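Local coordinates for protein MCG133388, isoform CRA_f (Mus musculus, PDB 4ZPO) that probably acts as a calcium-dependent cell-adhesion protein that may help establish and maintain specific neuronal connections, here as its first three extracellular cadherin domains, at residues Gly43-Leu48 and Val57-Asp62; Ser72-Val77 and Arg89-Ile94. All coordinates share one frame; numbering follows the deposited sequence.

Contact 1 of 2, residues Gly43-Leu48 and Val57-Asp62. With CA (calcium ion), chain H.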
# COMPACT_ATOMS: atom_id res chain seq x y z
N GLY A 43 22.15 -3.85 41.16
CA GLY A 43 23.18 -2.90 40.78
C GLY A 43 23.53 -2.93 39.31
O GLY A 43 24.51 -2.31 38.88
N ARG A 44 22.73 -3.65 38.52
CA ARG A 44 22.95 -3.73 37.08
C ARG A 44 22.72 -2.38 36.42
O ARG A 44 23.52 -1.94 35.58
CB ARG A 44 22.04 -4.78 36.45
CG ARG A 44 22.13 -4.84 34.93
CD ARG A 44 21.16 -5.86 34.35
NE ARG A 44 21.49 -7.23 34.74
CZ ARG A 44 22.30 -8.02 34.04
NH1 ARG A 44 22.86 -7.58 32.93
NH2 ARG A 44 22.55 -9.25 34.46
N TYR A 45 21.64 -1.71 36.80
CA TYR A 45 21.29 -0.42 36.21
C TYR A 45 21.48 0.73 37.20
O TYR A 45 21.45 1.90 36.80
CB TYR A 45 19.85 -0.43 35.71
CG TYR A 45 19.58 -1.44 34.61
CD1 TYR A 45 20.03 -1.22 33.32
CD2 TYR A 45 18.86 -2.60 34.87
CE1 TYR A 45 19.79 -2.14 32.31
CE2 TYR A 45 18.60 -3.52 33.87
CZ TYR A 45 19.07 -3.29 32.59
OH TYR A 45 18.82 -4.20 31.59
N PHE A 46 21.67 0.41 38.47
CA PHE A 46 21.77 1.45 39.50
C PHE A 46 23.03 1.32 40.35
O PHE A 46 23.71 0.29 40.35
CB PHE A 46 20.54 1.42 40.41
CG PHE A 46 19.25 1.65 39.69
CD1 PHE A 46 18.94 2.90 39.18
CD2 PHE A 46 18.34 0.62 39.52
CE1 PHE A 46 17.74 3.11 38.51
CE2 PHE A 46 17.15 0.83 38.86
CZ PHE A 46 16.85 2.08 38.36
N SER A 47 23.34 2.40 41.07
CA SER A 47 24.47 2.42 41.99
C SER A 47 24.13 3.27 43.21
O SER A 47 23.69 4.41 43.08
CB SER A 47 25.73 2.95 41.31
OG SER A 47 26.22 2.03 40.36
N LEU A 48 24.32 2.70 44.40
CA LEU A 48 24.07 3.41 45.63
C LEU A 48 25.38 3.90 46.23
O LEU A 48 26.24 3.11 46.61
CB LEU A 48 23.32 2.52 46.62
CG LEU A 48 22.71 3.20 47.85
CD1 LEU A 48 21.86 4.38 47.45
CD2 LEU A 48 21.89 2.19 48.64
N VAL A 57 22.00 6.34 38.18
CA VAL A 57 21.97 5.42 37.05
C VAL A 57 23.36 4.86 36.77
O VAL A 57 24.29 5.60 36.47
CB VAL A 57 21.44 6.12 35.78
CG1 VAL A 57 21.48 5.17 34.60
CG2 VAL A 57 20.02 6.63 36.02
N SER A 58 23.49 3.54 36.87
CA SER A 58 24.77 2.87 36.62
C SER A 58 25.00 2.65 35.13
O SER A 58 26.06 2.96 34.60
CB SER A 58 24.83 1.54 37.36
OG SER A 58 25.99 0.80 36.99
N GLN A 59 23.99 2.10 34.46
CA GLN A 59 24.06 1.85 33.03
C GLN A 59 22.83 2.43 32.33
O GLN A 59 21.75 2.48 32.92
CB GLN A 59 24.17 0.34 32.75
CG GLN A 59 24.45 -0.01 31.30
CD GLN A 59 24.38 -1.50 31.04
OE1 GLN A 59 24.23 -2.30 31.96
NE2 GLN A 59 24.49 -1.88 29.77
N LYS A 60 23.01 2.86 31.09
CA LYS A 60 21.92 3.44 30.31
C LYS A 60 20.73 2.48 30.23
O LYS A 60 20.89 1.32 29.84
CB LYS A 60 22.41 3.81 28.91
CG LYS A 60 21.56 4.85 28.20
CD LYS A 60 22.24 5.33 26.92
CE LYS A 60 21.43 6.41 26.23
NZ LYS A 60 22.07 6.86 24.96
N ILE A 61 19.56 2.97 30.60
CA ILE A 61 18.36 2.14 30.70
C ILE A 61 17.44 2.28 29.49
O ILE A 61 17.06 3.39 29.12
CB ILE A 61 17.56 2.46 31.97
CG1 ILE A 61 18.40 2.18 33.22
CG2 ILE A 61 16.26 1.67 32.01
CD1 ILE A 61 17.73 2.56 34.51
N ASP A 62 17.09 1.15 28.88
CA ASP A 62 16.14 1.14 27.78
C ASP A 62 14.79 0.63 28.26
O ASP A 62 14.65 -0.54 28.61
CB ASP A 62 16.66 0.27 26.63
CG ASP A 62 15.80 0.36 25.39
OD1 ASP A 62 15.15 1.41 25.20
OD2 ASP A 62 15.77 -0.61 24.61
CA CA H . 14.41 3.22 23.79
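Tyr-45 O gathers the polar part of the contact between Gly43-Leu48 and Val57-Asp62. Ser-58 N donates to Tyr-45 O at 2.6 Å. This donor stands above the carbonyl plane, 48° out of it. A weak second bond runs from Gln-59 N to Tyr-45 O at 3.5 Å. With two successive amides on one carbonyl, the chain turns as it leaves strand 54-57; the last paired residues, Phe-46 and Val-57, form an antiparallel non-hydrogen-bonded pair whose side chains diverge.

The apolar part centres on Ile-61. Its CG1 lies 3.8 Å from Tyr-45 CD1, in an oblique approach, while its CD1 ends 4.0 Å from Phe-46 CZ, the two side chains crossing at about a right angle. Because Ile-61 holds CG1 anti to its carbonyl carbon (chi1 -62°) and extends CD1 beyond it, one branch serves both aromatic residues. Arg-44 CG lies over one face of the Tyr-45 ring, toward the rim, and Arg-44 NE forms a salt bridge with Glu-41.

Metal binding enters at Asp-62, whose OD1 holds the calcium ion at 2.4 Å with Glu-8, Glu-9, Glu-64 and Asp-99; its OD2 accepts from Ser-65 OG.

In the first cadherin domain, Tyr-45 and Ile-61 both rest on Leu-66 of helix 63-66, Phe-46 meets strands 74-81 and 86-95, and Asp-62 takes the N-cap position before helix 63-66.

Contact 2 of 2, residues Ser72-Val77 and Arg89-Ile94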
# COMPACT_ATOMS: atom_id res chain seq x y z
N SER A 72 2.90 1.06 32.71
CA SER A 72 3.85 1.68 33.62
C SER A 72 5.05 0.76 33.86
O SER A 72 4.89 -0.44 34.07
CB SER A 72 3.19 2.03 34.95
OG SER A 72 2.75 0.86 35.62
N CYS A 73 6.24 1.34 33.82
CA CYS A 73 7.47 0.59 34.06
C CYS A 73 7.97 0.83 35.48
O CYS A 73 8.55 1.87 35.77
CB CYS A 73 8.54 0.97 33.04
SG CYS A 73 10.01 -0.08 33.05
N LEU A 74 7.75 -0.14 36.36
CA LEU A 74 8.15 -0.03 37.75
C LEU A 74 9.31 -0.97 38.07
O LEU A 74 9.12 -2.18 38.17
CB LEU A 74 6.96 -0.33 38.68
CG LEU A 74 6.10 0.85 39.15
CD1 LEU A 74 6.89 1.72 40.12
CD2 LEU A 74 5.58 1.67 37.98
N LEU A 75 10.50 -0.41 38.22
CA LEU A 75 11.69 -1.20 38.50
C LEU A 75 11.93 -1.30 40.00
O LEU A 75 12.24 -0.31 40.66
CB LEU A 75 12.91 -0.59 37.81
CG LEU A 75 13.87 -1.58 37.16
CD1 LEU A 75 13.15 -2.39 36.09
CD2 LEU A 75 15.07 -0.85 36.56
N PRO A 76 11.77 -2.51 40.56
CA PRO A 76 11.94 -2.73 42.00
C PRO A 76 13.39 -3.01 42.40
O PRO A 76 14.02 -3.91 41.86
CB PRO A 76 11.06 -3.96 42.26
CG PRO A 76 11.14 -4.73 40.98
CD PRO A 76 11.32 -3.73 39.87
N VAL A 77 13.90 -2.23 43.34
CA VAL A 77 15.23 -2.48 43.89
C VAL A 77 15.15 -2.66 45.40
O VAL A 77 14.19 -2.24 46.05
CB VAL A 77 16.22 -1.34 43.56
CG1 VAL A 77 16.50 -1.31 42.07
CG2 VAL A 77 15.67 -0.01 44.03
N ARG A 89 11.92 -1.50 50.35
CA ARG A 89 11.55 -1.64 48.95
C ARG A 89 11.50 -0.28 48.26
O ARG A 89 10.79 0.63 48.71
CB ARG A 89 10.21 -2.35 48.81
CG ARG A 89 9.69 -2.42 47.38
CD ARG A 89 8.41 -3.23 47.29
NE ARG A 89 7.87 -3.24 45.93
CZ ARG A 89 8.23 -4.10 44.99
NH1 ARG A 89 9.14 -5.03 45.24
NH2 ARG A 89 7.68 -4.04 43.78
N VAL A 90 12.25 -0.13 47.17
CA VAL A 90 12.26 1.11 46.42
C VAL A 90 11.78 0.88 44.99
O VAL A 90 12.34 0.06 44.26
CB VAL A 90 13.66 1.75 46.39
CG1 VAL A 90 13.63 3.06 45.62
CG2 VAL A 90 14.17 1.96 47.80
N GLU A 91 10.74 1.60 44.59
CA GLU A 91 10.18 1.47 43.26
C GLU A 91 10.55 2.66 42.38
O GLU A 91 10.04 3.76 42.56
CB GLU A 91 8.66 1.31 43.32
CG GLU A 91 8.20 0.06 44.04
CD GLU A 91 6.69 -0.10 44.03
OE1 GLU A 91 6.00 0.83 43.56
OE2 GLU A 91 6.20 -1.15 44.50
N VAL A 92 11.46 2.42 41.43
CA VAL A 92 11.89 3.46 40.51
C VAL A 92 11.15 3.36 39.18
O VAL A 92 11.34 2.40 38.43
CB VAL A 92 13.40 3.40 40.26
CG1 VAL A 92 13.82 4.47 39.27
CG2 VAL A 92 14.17 3.54 41.56
N GLU A 93 10.30 4.34 38.89
CA GLU A 93 9.54 4.34 37.65
C GLU A 93 10.39 4.83 36.49
O GLU A 93 11.06 5.86 36.58
CB GLU A 93 8.29 5.22 37.79
CG GLU A 93 7.38 5.19 36.57
CD GLU A 93 6.16 6.07 36.73
OE1 GLU A 93 6.13 6.90 37.67
OE2 GLU A 93 5.22 5.93 35.92
N ILE A 94 10.36 4.07 35.39
CA ILE A 94 11.10 4.44 34.19
C ILE A 94 10.18 5.19 33.22
O ILE A 94 9.37 4.57 32.53
CB ILE A 94 11.70 3.21 33.48
CG1 ILE A 94 12.36 2.28 34.50
CG2 ILE A 94 12.68 3.64 32.41
CD1 ILE A 94 13.56 2.89 35.19
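Arg-89 reaches across to Pro-76 with an extended side chain, CG anti to the backbone N (chi1 175°), which sets its guanidinium obliquely against Pro-76 CB, 3.7 Å from Arg-89 NH1. The same group turns its edge to Glu-91: Arg-89 NE donates to Glu-91 OE2 at 3.0 Å, on the anti lone pair and close to the guanidinium plane. Val-90 exchanges both backbone bonds with Val-77, and the one from Val-77 N to Val-90 O is almost straight, with an angle of 178° at the hydrogen. Val-90 CB also receives Val-77 CG2 at 3.6 Å. Glu-91 faces the Leu-74 and Pro-76 side of the sheet, where its CB and OE1 meet Leu-74 CD1, while OE1 has a second charged partner in Arg-3 of strand 2-7. With an alanine here, Arg-89 and Arg-3 would probably lose their carboxylate partner, and Leu-74 CD1 its neighbour OE1, leaving only CB against it.

Strands 74-81 and 86-95 form a beta hairpin of the cadherin beta-sandwich; within it segments 74-77 and 89-94 run at 151° between their N-to-C directions, and strand 2-7 runs parallel along the other edge of 86-95. Val-92 N donates to Leu-75 O and Leu-75 N to Val-92 O, each at 2.9 Å; the Val-92 side chain lies on the inward face with those of Leu-75, Val-77 and Val-90. Glu-93 lays its CG 3.6 Å from Cys-73 O and 4.2 Å from Leu-74 CD2. Ile-94 N donates to Cys-73 O, and Ile-94 CG1 packs 3.6 Å from Cys-73 SG, the sulfur joined in a disulfide to Cys-67.

How the contacts relate
Contact 1 and contact 2 sit on the two facing sheets of the same cadherin domain, their centres about 12 Å apart, and meet through side chains. Phe-46 is the main bridge: its CE2 lies 3.5 Å from Leu-75 CD2 and its CD2 3.7 Å from Val-77 CG1, so the ring spans successive inward residues of strand 74-81, while CZ touches Val-92. A second meeting, Ile-61 CG2 to Ile-94 CG2 at 4.1 Å, lies nearer the calcium sites. There Asp-62 supplies a ligand directly, whereas contact 2 only approaches: the Ile-94 side chain is about 4 Å from that of Glu-8 and about 8 Å from a bound calcium ion.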